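Local coordinates for interleukin-15 receptor alpha chain (Mus musculus, PDB 2PSM), which probably binds interleukin-15 with its sushi domain, as the alpha subunit of the cytokine's receptor, at residues C37-I51 with W64-S76. Sequence-based numbering, arbitrary orientation.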
loop_
_atom_site.group_PDB
_atom_site.type_symbol
_atom_site.label_atom_id
_atom_site.label_comp_id
_atom_site.label_asym_id
_atom_site.label_seq_id
_atom_site.Cartn_x
_atom_site.Cartn_y
_atom_site.Cartn_z
ATOM N N CYS B 37 2.800 15.365 -0.579
ATOM C CA CYS B 37 1.768 16.102 0.136
ATOM C C CYS B 37 2.407 17.293 0.853
ATOM O O CYS B 37 3.538 17.206 1.344
ATOM C CB CYS B 37 1.042 15.204 1.148
ATOM S SG CYS B 37 -0.028 13.882 0.465
ATOM N N ASN B 38 1.683 18.409 0.892
ATOM C CA ASN B 38 2.175 19.624 1.532
ATOM C C ASN B 38 2.370 19.419 3.031
ATOM O O ASN B 38 1.736 18.553 3.637
ATOM C CB ASN B 38 1.195 20.791 1.309
ATOM C CG ASN B 38 1.101 21.226 -0.156
ATOM O OD1 ASN B 38 1.981 20.934 -0.967
ATOM N ND2 ASN B 38 0.034 21.947 -0.488
ATOM N N SER B 39 3.249 20.222 3.622
ATOM C CA SER B 39 3.519 20.146 5.053
ATOM C C SER B 39 2.202 20.305 5.806
ATOM O O SER B 39 1.420 21.207 5.521
ATOM C CB SER B 39 4.497 21.254 5.463
ATOM O OG SER B 39 4.691 21.266 6.866
ATOM N N GLY B 40 1.964 19.420 6.766
ATOM C CA GLY B 40 0.734 19.457 7.531
ATOM C C GLY B 40 -0.267 18.439 7.006
ATOM O O GLY B 40 -1.274 18.176 7.649
ATOM N N PHE B 41 0.020 17.861 5.841
ATOM C CA PHE B 41 -0.863 16.869 5.213
ATOM C C PHE B 41 -0.160 15.513 5.039
ATOM O O PHE B 41 1.064 15.450 4.940
ATOM C CB PHE B 41 -1.336 17.394 3.844
ATOM C CG PHE B 41 -2.206 18.622 3.936
ATOM C CD1 PHE B 41 -3.564 18.510 4.184
ATOM C CD2 PHE B 41 -1.650 19.893 3.820
ATOM C CE1 PHE B 41 -4.365 19.642 4.324
ATOM C CE2 PHE B 41 -2.440 21.036 3.958
ATOM C CZ PHE B 41 -3.802 20.910 4.211
ATOM N N LYS B 42 -0.940 14.435 4.994
ATOM C CA LYS B 42 -0.386 13.084 4.845
ATOM C C LYS B 42 -1.068 12.292 3.737
ATOM O O LYS B 42 -2.280 12.404 3.534
ATOM C CB LYS B 42 -0.542 12.287 6.150
ATOM C CG LYS B 42 0.376 12.696 7.288
ATOM C CD LYS B 42 1.824 12.413 6.960
ATOM C CE LYS B 42 2.715 12.678 8.161
ATOM N NZ LYS B 42 4.158 12.670 7.779
ATOM N N ARG B 43 -0.285 11.479 3.032
ATOM C CA ARG B 43 -0.824 10.631 1.970
ATOM C C ARG B 43 -1.807 9.691 2.662
ATOM O O ARG B 43 -1.444 8.995 3.618
ATOM C CB ARG B 43 0.292 9.807 1.316
ATOM C CG ARG B 43 -0.217 8.636 0.471
ATOM C CD ARG B 43 0.929 7.831 -0.127
ATOM N NE ARG B 43 1.656 7.071 0.893
ATOM C CZ ARG B 43 1.220 5.943 1.448
ATOM N NH1 ARG B 43 0.057 5.417 1.089
ATOM N NH2 ARG B 43 1.946 5.340 2.376
ATOM N N LYS B 44 -3.051 9.689 2.208
ATOM C CA LYS B 44 -4.041 8.812 2.810
ATOM C C LYS B 44 -3.670 7.360 2.550
ATOM O O LYS B 44 -3.274 7.002 1.438
ATOM C CB LYS B 44 -5.426 9.078 2.228
ATOM C CG LYS B 44 -6.501 8.233 2.882
ATOM C CD LYS B 44 -7.863 8.530 2.303
ATOM C CE LYS B 44 -8.954 7.792 3.060
ATOM N NZ LYS B 44 -10.288 8.211 2.549
ATOM N N ALA B 45 -3.811 6.530 3.577
ATOM C CA ALA B 45 -3.500 5.109 3.466
ATOM C C ALA B 45 -4.317 4.514 2.316
ATOM O O ALA B 45 -5.501 4.803 2.175
ATOM C CB ALA B 45 -3.838 4.400 4.789
ATOM N N GLY B 46 -3.690 3.695 1.482
ATOM C CA GLY B 46 -4.426 3.111 0.371
ATOM C C GLY B 46 -4.319 3.887 -0.929
ATOM O O GLY B 46 -4.641 3.350 -1.994
ATOM N N THR B 47 -3.889 5.147 -0.850
ATOM C CA THR B 47 -3.727 5.974 -2.042
ATOM C C THR B 47 -2.239 6.062 -2.388
ATOM O O THR B 47 -1.381 5.875 -1.529
ATOM C CB THR B 47 -4.331 7.415 -1.862
ATOM O OG1 THR B 47 -3.594 8.150 -0.876
ATOM C CG2 THR B 47 -5.797 7.323 -1.427
ATOM N N SER B 48 -1.951 6.357 -3.651
ATOM C CA SER B 48 -0.593 6.412 -4.168
ATOM C C SER B 48 -0.147 7.799 -4.632
ATOM O O SER B 48 -0.940 8.561 -5.189
ATOM C CB SER B 48 -0.489 5.408 -5.333
ATOM O OG SER B 48 0.632 5.643 -6.159
ATOM N N THR B 49 1.121 8.120 -4.394
ATOM C CA THR B 49 1.678 9.407 -4.824
ATOM C C THR B 49 2.279 9.267 -6.227
ATOM O O THR B 49 2.777 10.234 -6.800
ATOM C CB THR B 49 2.829 9.872 -3.906
ATOM O OG1 THR B 49 3.832 8.846 -3.840
ATOM C CG2 THR B 49 2.323 10.192 -2.513
ATOM N N LEU B 50 2.218 8.061 -6.776
ATOM C CA LEU B 50 2.821 7.773 -8.074
ATOM C C LEU B 50 2.038 7.978 -9.364
ATOM O O LEU B 50 0.862 7.675 -9.439
ATOM C CB LEU B 50 3.319 6.319 -8.093
ATOM C CG LEU B 50 3.962 5.862 -9.411
ATOM C CD1 LEU B 50 5.396 6.393 -9.484
ATOM C CD2 LEU B 50 3.969 4.337 -9.499
ATOM N N ILE B 51 2.736 8.484 -10.378
ATOM C CA ILE B 51 2.187 8.624 -11.718
ATOM C C ILE B 51 3.326 8.198 -12.630
ATOM O O ILE B 51 4.490 8.476 -12.348
ATOM C CB ILE B 51 1.754 10.057 -12.083
ATOM C CG1 ILE B 51 2.912 11.044 -11.923
ATOM C CG2 ILE B 51 0.540 10.446 -11.260
ATOM C CD1 ILE B 51 2.537 12.453 -12.371
ATOM N N TRP B 64 0.265 10.684 -18.504
ATOM C CA TRP B 64 0.537 10.249 -17.148
ATOM C C TRP B 64 -0.601 9.349 -16.695
ATOM O O TRP B 64 -1.763 9.597 -17.034
ATOM C CB TRP B 64 0.616 11.453 -16.212
ATOM C CG TRP B 64 1.836 12.289 -16.393
ATOM C CD1 TRP B 64 1.898 13.554 -16.911
ATOM C CD2 TRP B 64 3.175 11.936 -16.032
ATOM N NE1 TRP B 64 3.196 14.010 -16.890
ATOM C CE2 TRP B 64 4.000 13.038 -16.358
ATOM C CE3 TRP B 64 3.759 10.797 -15.461
ATOM C CZ2 TRP B 64 5.380 13.032 -16.134
ATOM C CZ3 TRP B 64 5.133 10.794 -15.235
ATOM C CH2 TRP B 64 5.929 11.904 -15.572
ATOM N N THR B 65 -0.276 8.294 -15.951
ATOM C CA THR B 65 -1.315 7.408 -15.439
ATOM C C THR B 65 -2.134 8.244 -14.464
ATOM O O THR B 65 -1.648 9.249 -13.952
ATOM C CB THR B 65 -0.722 6.203 -14.695
ATOM O OG1 THR B 65 0.305 6.650 -13.804
ATOM C CG2 THR B 65 -0.143 5.207 -15.678
ATOM N N THR B 66 -3.372 7.838 -14.207
ATOM C CA THR B 66 -4.235 8.590 -13.300
ATOM C C THR B 66 -3.878 8.338 -11.833
ATOM O O THR B 66 -3.927 7.203 -11.356
ATOM C CB THR B 66 -5.704 8.225 -13.525
ATOM O OG1 THR B 66 -6.052 8.499 -14.886
ATOM C CG2 THR B 66 -6.601 9.043 -12.612
ATOM N N PRO B 67 -3.518 9.404 -11.099
ATOM C CA PRO B 67 -3.154 9.272 -9.686
ATOM C C PRO B 67 -4.350 8.981 -8.780
ATOM O O PRO B 67 -5.470 9.416 -9.053
ATOM C CB PRO B 67 -2.493 10.618 -9.377
ATOM C CG PRO B 67 -3.266 11.568 -10.240
ATOM C CD PRO B 67 -3.399 10.806 -11.549
ATOM N N SER B 68 -4.115 8.230 -7.711
ATOM C CA SER B 68 -5.187 7.913 -6.776
ATOM C C SER B 68 -4.932 8.667 -5.484
ATOM O O SER B 68 -5.694 8.549 -4.526
ATOM C CB SER B 68 -5.225 6.411 -6.482
ATOM O OG SER B 68 -4.076 6.010 -5.759
ATOM N N LEU B 69 -3.858 9.450 -5.476
ATOM C CA LEU B 69 -3.459 10.214 -4.305
ATOM C C LEU B 69 -4.532 11.067 -3.648
ATOM O O LEU B 69 -5.323 11.740 -4.307
ATOM C CB LEU B 69 -2.281 11.131 -4.637
ATOM C CG LEU B 69 -1.832 12.003 -3.454
ATOM C CD1 LEU B 69 -1.305 11.104 -2.329
ATOM C CD2 LEU B 69 -0.761 12.989 -3.913
ATOM N N LYS B 70 -4.512 11.047 -2.326
ATOM C CA LYS B 70 -5.421 11.831 -1.515
ATOM C C LYS B 70 -4.582 12.305 -0.332
ATOM O O LYS B 70 -4.050 11.490 0.425
ATOM C CB LYS B 70 -6.587 10.967 -1.046
ATOM C CG LYS B 70 -7.406 11.538 0.093
ATOM C CD LYS B 70 -8.227 12.748 -0.315
ATOM C CE LYS B 70 -9.153 13.167 0.818
ATOM N NZ LYS B 70 -10.043 14.293 0.416
ATOM N N CYS B 71 -4.429 13.622 -0.203
ATOM C CA CYS B 71 -3.657 14.189 0.894
ATOM C C CYS B 71 -4.601 14.733 1.956
ATOM O O CYS B 71 -5.344 15.691 1.710
ATOM C CB CYS B 71 -2.754 15.314 0.395
ATOM S SG CYS B 71 -1.408 14.820 -0.721
ATOM N N ILE B 72 -4.568 14.126 3.139
ATOM C CA ILE B 72 -5.425 14.552 4.234
ATOM C C ILE B 72 -4.631 15.207 5.364
ATOM O O ILE B 72 -3.407 15.075 5.446
ATOM C CB ILE B 72 -6.209 13.362 4.826
ATOM C CG1 ILE B 72 -5.236 12.351 5.439
ATOM C CG2 ILE B 72 -7.050 12.701 3.736
ATOM C CD1 ILE B 72 -5.894 11.320 6.356
ATOM N N ARG B 73 -5.344 15.906 6.240
ATOM C CA ARG B 73 -4.727 16.574 7.372
ATOM C C ARG B 73 -4.004 15.577 8.261
ATOM O O ARG B 73 -4.582 14.576 8.684
ATOM C CB ARG B 73 -5.786 17.306 8.193
ATOM C CG ARG B 73 -6.427 18.470 7.462
ATOM C CD ARG B 73 -7.390 19.227 8.360
ATOM N NE ARG B 73 -7.928 20.406 7.690
ATOM C CZ ARG B 73 -8.758 21.277 8.257
ATOM N NH1 ARG B 73 -9.149 21.104 9.513
ATOM N NH2 ARG B 73 -9.192 22.325 7.568
ATOM N N ASP B 74 -2.734 15.857 8.530
ATOM C CA ASP B 74 -1.920 15.008 9.390
ATOM C C ASP B 74 -2.703 14.787 10.687
ATOM O O ASP B 74 -2.992 15.739 11.407
ATOM C CB ASP B 74 -0.599 15.714 9.699
ATOM C CG ASP B 74 0.363 14.841 10.471
ATOM O OD1 ASP B 74 -0.102 13.985 11.253
ATOM O OD2 ASP B 74 1.586 15.018 10.300
ATOM N N PRO B 75 -3.054 13.529 11.002
ATOM C CA PRO B 75 -3.809 13.220 12.220
ATOM C C PRO B 75 -3.062 13.598 13.496
ATOM O O PRO B 75 -3.678 13.893 14.519
ATOM C CB PRO B 75 -4.025 11.709 12.122
ATOM C CG PRO B 75 -3.942 11.433 10.648
ATOM C CD PRO B 75 -2.796 12.303 10.228
ATOM N N SER B 76 -1.733 13.592 13.424
ATOM C CA SER B 76 -0.905 13.914 14.582
ATOM C C SER B 76 -0.881 15.401 14.924
ATOM O O SER B 76 -0.182 15.816 15.852
ATOM C CB SER B 76 0.528 13.411 14.365
ATOM O OG SER B 76 1.204 14.167 13.378
HETATM O O HOH W 1 -4.143 3.442 -4.731
HETATM O O HOH W 2 -1.345 7.786 -7.794
#
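I51 packs against W64 and P67 with different branches: CD1 sits over one face of the indole, a CH-pi contact 4.0 Å from the centroid of the six-membered ring, while CG2 meets P67 CB at 3.6 Å. With CG1 set between backbone N and carbonyl carbon (chi1 56°), the two branches can serve both partners. Further along, L69 CD1 lies 3.7 Å from T49 CG2 and also near the sulfur of C37, which is bonded to C71. Outward from this apolar row, S68 OG accepts from S48 N, and a water joins S48 O and L50 O to S68 N. The strands 41-43 and 71-73 pair antiparallel through K42 and I72, bonded both ways; K44 N adds a nearly straight bond to K70 O (2.7 Å). At the outer end D74 N hydrogen-bonds to G40 O, and the D74 carboxylate lies alongside K42, OD2 4.3 Å from NZ, too long for a salt bridge. D74 OD1 accepts from S76 N, an Asx turn, and from S76 OG on the same face of the carboxylate. An alanine in place of D74 would probably undo that turn and leave K42 without its nearby negative charge. C37–C71, with C11–C53, makes the two-disulfide pattern of a sushi (SCR) repeat.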